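Local coordinates for amino acid ABC transporter, binding protein (Thermus thermophilus, PDB 3VV5) that binds amino acids such as the lysine analogue L-thialysine as the periplasmic substrate-binding protein of an ABC uptake transporter, at residues 124-129 and 208-213. Sequence-based numbering, arbitrary orientation.
Sequences GVIVSR and VGELVF
Gly-124 to Val-127 pair antiparallel with Val-208 to Phe-213, a twice-bulged strand pairing joining strands 120-129 and 206-222 of the mixed sheet of this family 3 solute-binding protein, its Gly-124/Phe-213 end lying toward the bound L-thialysine. Gly-124 N donates to Phe-213 O at 2.8 Å, and Gly-124 O takes the amide of Val-212. Further along, Ile-126 N reaches Glu-210 O in a nearly straight bond (167°), while Gly-209 N meets Ile-126 O at 2.6 Å. The register slips by one residue between Gly-124 and Val-125 and again before Val-127; at the first of these beta bulges Val-212 is the extra residue, and its side chain points toward segment 124-129, where its CG2 meets Ile-126 CG1 at 3.7 Å, the two side chains nearly perpendicular. On one face of the sheet Val-125 lies between two partners: its CG1 touches Leu-211 CD1 at 3.6 Å and its CB meets Val-208 CG1 at 3.9 Å. At the Gly-124 end, Phe-213 has its CG between its backbone N and carbonyl carbon (chi1 65°), which folds the ring back over Gly-124; Gly-124 CA makes a CH-pi contact 4.2 Å from the ring centroid. A CB on Gly-124 would run into Phe-213 CE1. Replacing Phe-213 with an alanine would probably leave Gly-124 CA without its aromatic cover and open a gap beside Thr-151 and Tyr-152 of the ligand pocket. Helix 190-200 packs on Val-125, Val-208 and Leu-211, helix 151-158 meets the Phe-213 ring, and strand 185-189 pairs with 120-129 through backbone bonds of Val-125 and Val-127.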
ATOM      1  N   GLY A 124       9.282   3.606   4.638  1.00 13.99           N
ATOM      2  CA  GLY A 124      10.073   2.813   3.693  1.00 14.83           C
ATOM      3  C   GLY A 124      11.387   2.425   4.330  1.00 14.54           C
ATOM      4  O   GLY A 124      11.980   3.225   5.025  1.00 15.12           O
ATOM      5  N   VAL A 125      11.824   1.191   4.104  1.00 15.04           N
ATOM      6  CA  VAL A 125      13.022   0.642   4.747  1.00 15.19           C
ATOM      7  C   VAL A 125      13.988  -0.002   3.751  1.00 15.31           C
ATOM      8  O   VAL A 125      13.596  -0.556   2.717  1.00 13.87           O
ATOM      9  CB  VAL A 125      12.703  -0.406   5.892  1.00 15.15           C
ATOM     10  CG1 VAL A 125      12.123   0.270   7.135  1.00 17.22           C
ATOM     11  CG2 VAL A 125      11.776  -1.533   5.393  1.00 17.30           C
ATOM     12  N   ILE A 126      15.267   0.074   4.095  1.00 15.94           N
ATOM     13  CA  ILE A 126      16.302  -0.603   3.347  1.00 15.64           C
ATOM     14  C   ILE A 126      16.306  -2.032   3.832  1.00 15.80           C
ATOM     15  O   ILE A 126      16.343  -2.277   5.029  1.00 15.95           O
ATOM     16  CB  ILE A 126      17.682   0.052   3.603  1.00 16.15           C
ATOM     17  CG1 ILE A 126      17.796   1.338   2.785  1.00 15.38           C
ATOM     18  CG2 ILE A 126      18.844  -0.931   3.293  1.00 15.20           C
ATOM     19  CD1 ILE A 126      19.001   2.185   3.114  1.00 17.51           C
ATOM     20  N   VAL A 127      16.215  -2.984   2.911  1.00 15.65           N
ATOM     21  CA  VAL A 127      16.472  -4.368   3.285  1.00 16.10           C
ATOM     22  C   VAL A 127      17.501  -5.017   2.369  1.00 16.80           C
ATOM     23  O   VAL A 127      17.443  -4.898   1.139  1.00 15.74           O
ATOM     24  CB  VAL A 127      15.165  -5.220   3.622  1.00 17.17           C
ATOM     25  CG1 VAL A 127      13.842  -4.503   3.240  1.00 16.06           C
ATOM     26  CG2 VAL A 127      15.241  -6.655   3.193  1.00 15.30           C
ATOM     27  N   SER A 128      18.472  -5.670   2.997  1.00 17.34           N
ATOM     28  CA  SER A 128      19.565  -6.286   2.251  1.00 18.36           C
ATOM     29  C   SER A 128      19.791  -7.696   2.744  1.00 18.71           C
ATOM     30  O   SER A 128      19.117  -8.163   3.662  1.00 18.55           O
ATOM     31  CB  SER A 128      20.865  -5.471   2.420  1.00 18.12           C
ATOM     32  OG  SER A 128      20.672  -4.095   2.109  1.00 18.88           O
ATOM     33  N   ARG A 129      20.750  -8.380   2.130  1.00 19.78           N
ATOM     34  CA  ARG A 129      21.200  -9.648   2.681  1.00 20.77           C
ATOM     35  C   ARG A 129      22.038  -9.293   3.908  1.00 21.21           C
ATOM     36  O   ARG A 129      22.503  -8.159   4.023  1.00 21.34           O
ATOM     37  CB  ARG A 129      21.980 -10.472   1.635  1.00 20.62           C
ATOM     38  CG  ARG A 129      21.119 -10.888   0.422  1.00 21.21           C
ATOM     39  CD  ARG A 129      21.887 -11.728  -0.615  1.00 21.51           C
ATOM     40  NE  ARG A 129      22.977 -10.976  -1.239  1.00 24.26           N
ATOM     41  CZ  ARG A 129      22.812 -10.026  -2.163  1.00 24.77           C
ATOM     42  NH1 ARG A 129      21.598  -9.687  -2.594  1.00 25.28           N
ATOM     43  NH2 ARG A 129      23.866  -9.409  -2.665  1.00 25.42           N
ATOM     44  N   VAL A 208      16.882  -5.913   8.122  1.00 21.80           N
ATOM     45  CA  VAL A 208      16.193  -4.650   7.831  1.00 21.74           C
ATOM     46  C   VAL A 208      17.100  -3.516   8.295  1.00 21.94           C
ATOM     47  O   VAL A 208      17.565  -3.507   9.442  1.00 21.76           O
ATOM     48  CB  VAL A 208      14.795  -4.605   8.507  1.00 22.11           C
ATOM     49  CG1 VAL A 208      14.055  -3.304   8.183  1.00 20.96           C
ATOM     50  CG2 VAL A 208      13.961  -5.827   8.083  1.00 21.18           C
ATOM     51  N   GLY A 209      17.368  -2.578   7.392  1.00 22.28           N
ATOM     52  CA  GLY A 209      18.272  -1.465   7.668  1.00 22.32           C
ATOM     53  C   GLY A 209      17.500  -0.228   8.077  1.00 22.61           C
ATOM     54  O   GLY A 209      16.470  -0.324   8.744  1.00 22.42           O
ATOM     55  N   GLU A 210      17.986   0.930   7.655  1.00 22.50           N
ATOM     56  CA  GLU A 210      17.439   2.196   8.128  1.00 22.70           C
ATOM     57  C   GLU A 210      16.036   2.455   7.565  1.00 22.44           C
ATOM     58  O   GLU A 210      15.696   2.035   6.455  1.00 21.78           O
ATOM     59  CB  GLU A 210      18.412   3.363   7.846  1.00 22.80           C
ATOM     60  CG  GLU A 210      18.080   4.222   6.635  1.00 25.75           C
ATOM     61  CD  GLU A 210      18.906   5.516   6.515  1.00 28.01           C
ATOM     62  OE1 GLU A 210      19.896   5.520   5.772  1.00 27.26           O
ATOM     63  OE2 GLU A 210      18.559   6.545   7.133  1.00 30.47           O
ATOM     64  N   LEU A 211      15.217   3.123   8.362  1.00 22.20           N
ATOM     65  CA  LEU A 211      13.964   3.658   7.886  1.00 22.37           C
ATOM     66  C   LEU A 211      14.272   4.946   7.128  1.00 22.16           C
ATOM     67  O   LEU A 211      14.645   5.970   7.725  1.00 22.93           O
ATOM     68  CB  LEU A 211      13.024   3.872   9.067  1.00 22.98           C
ATOM     69  CG  LEU A 211      11.584   4.373   8.932  1.00 23.42           C
ATOM     70  CD1 LEU A 211      10.676   3.349   8.338  1.00 22.19           C
ATOM     71  CD2 LEU A 211      11.104   4.726  10.323  1.00 24.66           C
ATOM     72  N   VAL A 212      14.111   4.878   5.811  1.00 21.13           N
ATOM     73  CA  VAL A 212      14.513   5.930   4.868  1.00 20.81           C
ATOM     74  C   VAL A 212      13.541   7.127   4.822  1.00 20.30           C
ATOM     75  O   VAL A 212      13.970   8.271   4.582  1.00 20.31           O
ATOM     76  CB  VAL A 212      14.746   5.329   3.461  1.00 20.78           C
ATOM     77  CG1 VAL A 212      14.769   6.403   2.371  1.00 22.48           C
ATOM     78  CG2 VAL A 212      16.062   4.540   3.439  1.00 22.18           C
ATOM     79  N   PHE A 213      12.251   6.852   5.038  1.00 18.34           N
ATOM     80  CA  PHE A 213      11.220   7.889   5.127  1.00 17.83           C
ATOM     81  C   PHE A 213       9.963   7.322   5.781  1.00 18.32           C
ATOM     82  O   PHE A 213       9.732   6.099   5.786  1.00 16.73           O
ATOM     83  CB  PHE A 213      10.856   8.493   3.760  1.00 18.18           C
ATOM     84  CG  PHE A 213      10.211   7.524   2.814  1.00 16.76           C
ATOM     85  CD1 PHE A 213      10.998   6.720   1.994  1.00 15.73           C
ATOM     86  CD2 PHE A 213       8.824   7.402   2.752  1.00 15.39           C
ATOM     87  CE1 PHE A 213      10.419   5.817   1.117  1.00 16.71           C
ATOM     88  CE2 PHE A 213       8.231   6.487   1.882  1.00 16.92           C
ATOM     89  CZ  PHE A 213       9.028   5.696   1.061  1.00 16.54           C
TER